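Local coordinates for protein lantibiotic dehydratase (Microbispora corallina, PDB 5EHK) that probably dehydrates serine and threonine residues of the NAI-107 precursor peptide, using glutamyl-tRNA as the activating donor, at residues F946-A960 / D1033-D1047. Residues are numbered along the deposited sequence; the frame is centred on the assembly and turned at random.
Sequences FRYTLDEVTAISAAA and DEDGCQVLAALESRD
Val1039 fits between Phe946 and Ile956 through its two methyl branches. Val1039 CG2 meets the edge of the Phe946 ring in its plane, 3.6 Å from Phe946 CZ. Val1039 CG1, anti to the backbone N (chi1 171°), reaches Ile956 CG2 at 3.8 Å. Farther along, Leu1043 CD1 lies 4.0 Å from Ala960 CB. Leu1030 of helix 1028-1032 also packs on Tyr948, Ile956 and Leu1040.

Polar groups meet at both ends of this apolar strip. Arg947 N donates to Asp1035 OD2 at 3.0 Å, nearly along the C-O axis of the carboxylate. The bent Arg947 side chain forms a salt bridge to Asp1033, with NE 2.6 Å from OD2. The carboxylate sits over one face of the guanidinium, their planes 78° apart. Asp1033 also N-caps helix 1034-1042 through OD1. At the other end, the Arg1046 guanidinium turns an edge to Ser957 O; the modelled bond from NH2 is very short and bent, so its detail is doubtful. Arg1046 NE has a salt bridge to Asp930.

Thr949 and Glu952 form a capping box at the start of helix 950-965. The contact is typical of oblique helix packing: the axes of segments 950-960 and 1034-1042 cross at -46° within the helical part of the C-terminal lantibiotic dehydratase region.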
loop_
_atom_site.group_PDB
_atom_site.type_symbol
_atom_site.label_atom_id
_atom_site.label_comp_id
_atom_site.label_asym_id
_atom_site.label_seq_id
_atom_site.Cartn_x
_atom_site.Cartn_y
_atom_site.Cartn_z
ATOM N N PHE A 946 34.284 -19.130 18.558
ATOM C CA PHE A 946 33.664 -20.260 17.866
ATOM C C PHE A 946 33.892 -20.067 16.375
ATOM O O PHE A 946 33.562 -19.018 15.818
ATOM C CB PHE A 946 32.172 -20.393 18.206
ATOM C CG PHE A 946 31.542 -21.651 17.680
ATOM C CD1 PHE A 946 31.857 -22.881 18.217
ATOM C CD2 PHE A 946 30.631 -21.597 16.645
ATOM C CE1 PHE A 946 31.289 -24.031 17.723
ATOM C CE2 PHE A 946 30.060 -22.746 16.153
ATOM C CZ PHE A 946 30.391 -23.966 16.699
ATOM N N ARG A 947 34.486 -21.072 15.746
ATOM C CA ARG A 947 35.028 -20.895 14.408
ATOM C C ARG A 947 33.942 -20.712 13.383
ATOM O O ARG A 947 34.062 -19.891 12.471
ATOM C CB ARG A 947 35.864 -22.106 14.022
ATOM C CG ARG A 947 36.541 -22.789 15.198
ATOM C CD ARG A 947 37.846 -23.381 14.758
ATOM N NE ARG A 947 37.776 -23.698 13.334
ATOM C CZ ARG A 947 38.822 -24.018 12.582
ATOM N NH1 ARG A 947 40.037 -24.072 13.125
ATOM N NH2 ARG A 947 38.645 -24.284 11.288
ATOM N N TYR A 948 32.859 -21.456 13.561
ATOM C CA TYR A 948 31.849 -21.572 12.529
ATOM C C TYR A 948 30.748 -20.522 12.645
ATOM O O TYR A 948 30.335 -20.138 13.736
ATOM C CB TYR A 948 31.259 -22.973 12.569
ATOM C CG TYR A 948 32.289 -24.062 12.431
ATOM C CD1 TYR A 948 32.875 -24.346 11.203
ATOM C CD2 TYR A 948 32.674 -24.809 13.530
ATOM C CE1 TYR A 948 33.815 -25.349 11.078
ATOM C CE2 TYR A 948 33.617 -25.809 13.417
ATOM C CZ TYR A 948 34.184 -26.078 12.190
ATOM O OH TYR A 948 35.118 -27.085 12.088
ATOM N N THR A 949 30.298 -20.040 11.496
ATOM C CA THR A 949 29.201 -19.097 11.453
ATOM C C THR A 949 27.880 -19.852 11.586
ATOM O O THR A 949 27.841 -21.074 11.528
ATOM C CB THR A 949 29.194 -18.323 10.122
ATOM O OG1 THR A 949 29.025 -19.248 9.040
ATOM C CG2 THR A 949 30.506 -17.557 9.934
ATOM N N LEU A 950 26.798 -19.115 11.765
ATOM C CA LEU A 950 25.478 -19.701 11.794
ATOM C C LEU A 950 25.138 -20.372 10.472
ATOM O O LEU A 950 24.578 -21.455 10.461
ATOM C CB LEU A 950 24.451 -18.621 12.115
ATOM C CG LEU A 950 23.171 -19.019 12.843
ATOM C CD1 LEU A 950 23.453 -19.893 14.059
ATOM C CD2 LEU A 950 22.441 -17.762 13.258
ATOM N N ASP A 951 25.493 -19.751 9.352
ATOM C CA ASP A 951 25.210 -20.347 8.043
ATOM C C ASP A 951 25.926 -21.678 7.889
ATOM O O ASP A 951 25.404 -22.622 7.285
ATOM C CB ASP A 951 25.604 -19.423 6.896
ATOM C CG ASP A 951 24.744 -18.186 6.824
ATOM O OD1 ASP A 951 24.109 -17.848 7.845
ATOM O OD2 ASP A 951 24.682 -17.562 5.738
ATOM N N GLU A 952 27.131 -21.746 8.430
ATOM C CA GLU A 952 27.875 -22.988 8.398
ATOM C C GLU A 952 27.178 -24.079 9.200
ATOM O O GLU A 952 26.883 -25.142 8.662
ATOM C CB GLU A 952 29.319 -22.778 8.872
ATOM C CG GLU A 952 30.235 -22.271 7.757
ATOM C CD GLU A 952 31.525 -21.672 8.274
ATOM O OE1 GLU A 952 31.523 -21.121 9.400
ATOM O OE2 GLU A 952 32.548 -21.777 7.564
ATOM N N VAL A 953 26.880 -23.811 10.465
ATOM C CA VAL A 953 26.272 -24.836 11.304
ATOM C C VAL A 953 24.902 -25.219 10.743
ATOM O O VAL A 953 24.476 -26.363 10.889
ATOM C CB VAL A 953 26.194 -24.432 12.791
ATOM C CG1 VAL A 953 27.548 -23.891 13.254
ATOM C CG2 VAL A 953 25.108 -23.402 13.013
ATOM N N THR A 954 24.231 -24.276 10.073
ATOM C CA THR A 954 22.939 -24.562 9.442
ATOM C C THR A 954 23.104 -25.467 8.223
ATOM O O THR A 954 22.328 -26.408 8.036
ATOM C CB THR A 954 22.146 -23.290 9.100
ATOM O OG1 THR A 954 21.929 -22.538 10.301
ATOM C CG2 THR A 954 20.770 -23.635 8.510
ATOM N N ALA A 955 24.109 -25.176 7.399
ATOM C CA ALA A 955 24.459 -26.051 6.280
ATOM C C ALA A 955 24.797 -27.445 6.813
ATOM O O ALA A 955 24.284 -28.454 6.329
ATOM C CB ALA A 955 25.650 -25.486 5.534
ATOM N N ILE A 956 25.630 -27.482 7.845
ATOM C CA ILE A 956 25.956 -28.719 8.512
ATOM C C ILE A 956 24.686 -29.405 8.981
ATOM O O ILE A 956 24.518 -30.598 8.776
ATOM C CB ILE A 956 26.889 -28.469 9.700
ATOM C CG1 ILE A 956 28.215 -27.895 9.214
ATOM C CG2 ILE A 956 27.120 -29.737 10.498
ATOM C CD1 ILE A 956 29.110 -27.444 10.351
ATOM N N SER A 957 23.771 -28.638 9.562
ATOM C CA SER A 957 22.528 -29.207 10.077
ATOM C C SER A 957 21.627 -29.730 8.949
ATOM O O SER A 957 21.047 -30.804 9.074
ATOM C CB SER A 957 21.787 -28.204 10.962
ATOM O OG SER A 957 20.816 -28.840 11.769
ATOM N N ALA A 958 21.539 -29.014 7.835
ATOM C CA ALA A 958 20.757 -29.519 6.705
ATOM C C ALA A 958 21.287 -30.852 6.201
ATOM O O ALA A 958 20.530 -31.824 6.062
ATOM C CB ALA A 958 20.730 -28.544 5.598
ATOM N N ALA A 959 22.592 -30.899 5.942
ATOM C CA ALA A 959 23.201 -32.081 5.343
ATOM C C ALA A 959 23.111 -33.272 6.275
ATOM O O ALA A 959 22.894 -34.412 5.836
ATOM C CB ALA A 959 24.634 -31.804 4.993
ATOM N N ALA A 960 23.244 -32.992 7.567
ATOM C CA ALA A 960 23.145 -34.031 8.582
ATOM C C ALA A 960 21.730 -34.620 8.655
ATOM O O ALA A 960 21.573 -35.828 8.889
ATOM C CB ALA A 960 23.565 -33.493 9.929
ATOM N N ASP A 1033 38.363 -30.424 14.202
ATOM C CA ASP A 1033 38.083 -29.266 15.042
ATOM C C ASP A 1033 37.404 -29.679 16.350
ATOM O O ASP A 1033 36.605 -30.610 16.363
ATOM C CB ASP A 1033 37.142 -28.369 14.249
ATOM C CG ASP A 1033 37.286 -26.919 14.593
ATOM O OD1 ASP A 1033 37.725 -26.601 15.720
ATOM O OD2 ASP A 1033 36.953 -26.093 13.718
ATOM N N GLU A 1034 37.735 -29.010 17.454
ATOM C CA GLU A 1034 37.013 -29.232 18.709
ATOM C C GLU A 1034 35.616 -28.637 18.568
ATOM O O GLU A 1034 34.623 -29.238 18.981
ATOM C CB GLU A 1034 37.751 -28.641 19.913
ATOM C CG GLU A 1034 37.065 -28.913 21.248
ATOM C CD GLU A 1034 37.893 -28.462 22.459
ATOM O OE1 GLU A 1034 39.017 -27.943 22.261
ATOM O OE2 GLU A 1034 37.421 -28.629 23.611
ATOM N N ASP A 1035 35.548 -27.448 17.976
ATOM C CA ASP A 1035 34.274 -26.810 17.693
ATOM C C ASP A 1035 33.415 -27.671 16.766
ATOM O O ASP A 1035 32.202 -27.778 16.963
ATOM C CB ASP A 1035 34.485 -25.429 17.073
ATOM C CG ASP A 1035 34.970 -24.399 18.081
ATOM O OD1 ASP A 1035 35.272 -24.775 19.237
ATOM O OD2 ASP A 1035 35.031 -23.205 17.717
ATOM N N GLY A 1036 34.042 -28.282 15.763
ATOM C CA GLY A 1036 33.323 -29.097 14.799
ATOM C C GLY A 1036 32.684 -30.317 15.431
ATOM O O GLY A 1036 31.610 -30.775 15.012
ATOM N N CYS A 1037 33.360 -30.858 16.437
ATOM C CA CYS A 1037 32.844 -31.990 17.188
ATOM C C CYS A 1037 31.607 -31.592 17.973
ATOM O O CYS A 1037 30.614 -32.318 17.996
ATOM C CB CYS A 1037 33.923 -32.545 18.122
ATOM S SG CYS A 1037 35.031 -33.671 17.277
ATOM N N GLN A 1038 31.671 -30.426 18.615
ATOM C CA GLN A 1038 30.570 -29.951 19.427
ATOM C C GLN A 1038 29.346 -29.672 18.565
ATOM O O GLN A 1038 28.204 -29.729 19.033
ATOM C CB GLN A 1038 30.957 -28.726 20.247
ATOM C CG GLN A 1038 31.716 -29.017 21.528
ATOM C CD GLN A 1038 32.018 -27.744 22.327
ATOM O OE1 GLN A 1038 32.564 -26.762 21.805
ATOM N NE2 GLN A 1038 31.626 -27.748 23.593
ATOM N N VAL A 1039 29.589 -29.362 17.303
ATOM C CA VAL A 1039 28.504 -29.175 16.372
ATOM C C VAL A 1039 27.814 -30.495 16.136
ATOM O O VAL A 1039 26.589 -30.593 16.247
ATOM C CB VAL A 1039 29.002 -28.610 15.056
ATOM C CG1 VAL A 1039 27.900 -28.625 14.045
ATOM C CG2 VAL A 1039 29.483 -27.183 15.267
ATOM N N LEU A 1040 28.596 -31.531 15.855
ATOM C CA LEU A 1040 28.003 -32.835 15.551
ATOM C C LEU A 1040 27.318 -33.499 16.752
ATOM O O LEU A 1040 26.296 -34.165 16.582
ATOM C CB LEU A 1040 29.025 -33.778 14.911
ATOM C CG LEU A 1040 29.530 -33.400 13.514
ATOM C CD1 LEU A 1040 30.319 -34.557 12.915
ATOM C CD2 LEU A 1040 28.405 -32.998 12.591
ATOM N N ALA A 1041 27.869 -33.321 17.950
ATOM C CA ALA A 1041 27.260 -33.896 19.149
ATOM C C ALA A 1041 25.867 -33.305 19.355
ATOM O O ALA A 1041 24.903 -34.025 19.643
ATOM C CB ALA A 1041 28.114 -33.628 20.375
ATOM N N ALA A 1042 25.762 -31.992 19.169
ATOM C CA ALA A 1042 24.505 -31.296 19.389
ATOM C C ALA A 1042 23.402 -31.752 18.426
ATOM O O ALA A 1042 22.233 -31.497 18.673
ATOM C CB ALA A 1042 24.716 -29.789 19.290
ATOM N N LEU A 1043 23.787 -32.446 17.355
ATOM C CA LEU A 1043 22.867 -32.971 16.342
ATOM C C LEU A 1043 22.544 -34.464 16.436
ATOM O O LEU A 1043 21.848 -34.993 15.576
ATOM C CB LEU A 1043 23.433 -32.727 14.947
ATOM C CG LEU A 1043 23.653 -31.309 14.477
ATOM C CD1 LEU A 1043 24.385 -31.373 13.168
ATOM C CD2 LEU A 1043 22.337 -30.629 14.280
ATOM N N GLU A 1044 23.079 -35.161 17.426
ATOM C CA GLU A 1044 22.949 -36.620 17.437
ATOM C C GLU A 1044 21.518 -37.067 17.647
ATOM O O GLU A 1044 20.953 -37.802 16.848
ATOM C CB GLU A 1044 23.869 -37.267 18.465
ATOM C CG GLU A 1044 25.298 -37.316 18.000
ATOM C CD GLU A 1044 26.205 -38.009 18.986
ATOM O OE1 GLU A 1044 25.692 -38.865 19.752
ATOM O OE2 GLU A 1044 27.421 -37.690 18.996
ATOM N N SER A 1045 20.970 -36.640 18.768
ATOM C CA SER A 1045 19.629 -36.971 19.149
ATOM C C SER A 1045 18.633 -36.589 18.036
ATOM O O SER A 1045 17.678 -37.316 17.739
ATOM C CB SER A 1045 19.327 -36.276 20.470
ATOM O OG SER A 1045 17.963 -35.971 20.563
ATOM N N ARG A 1046 18.870 -35.482 17.359
ATOM C CA ARG A 1046 17.943 -35.155 16.301
ATOM C C ARG A 1046 18.205 -35.993 15.044
ATOM O O ARG A 1046 17.267 -36.336 14.310
ATOM C CB ARG A 1046 17.898 -33.645 16.023
ATOM C CG ARG A 1046 18.573 -33.224 14.751
ATOM C CD ARG A 1046 17.633 -33.110 13.558
ATOM N NE ARG A 1046 18.263 -32.212 12.600
ATOM C CZ ARG A 1046 19.379 -32.495 11.936
ATOM N NH1 ARG A 1046 19.975 -33.663 12.081
ATOM N NH2 ARG A 1046 19.903 -31.611 11.111
ATOM N N ASP A 1047 19.458 -36.350 14.795
ATOM C CA ASP A 1047 19.720 -37.321 13.728
ATOM C C ASP A 1047 19.028 -38.666 14.037
ATOM O O ASP A 1047 18.501 -39.321 13.138
ATOM C CB ASP A 1047 21.218 -37.525 13.506
ATOM C CG ASP A 1047 21.847 -36.402 12.683
ATOM O OD1 ASP A 1047 21.075 -35.623 12.097
ATOM O OD2 ASP A 1047 23.099 -36.309 12.590
#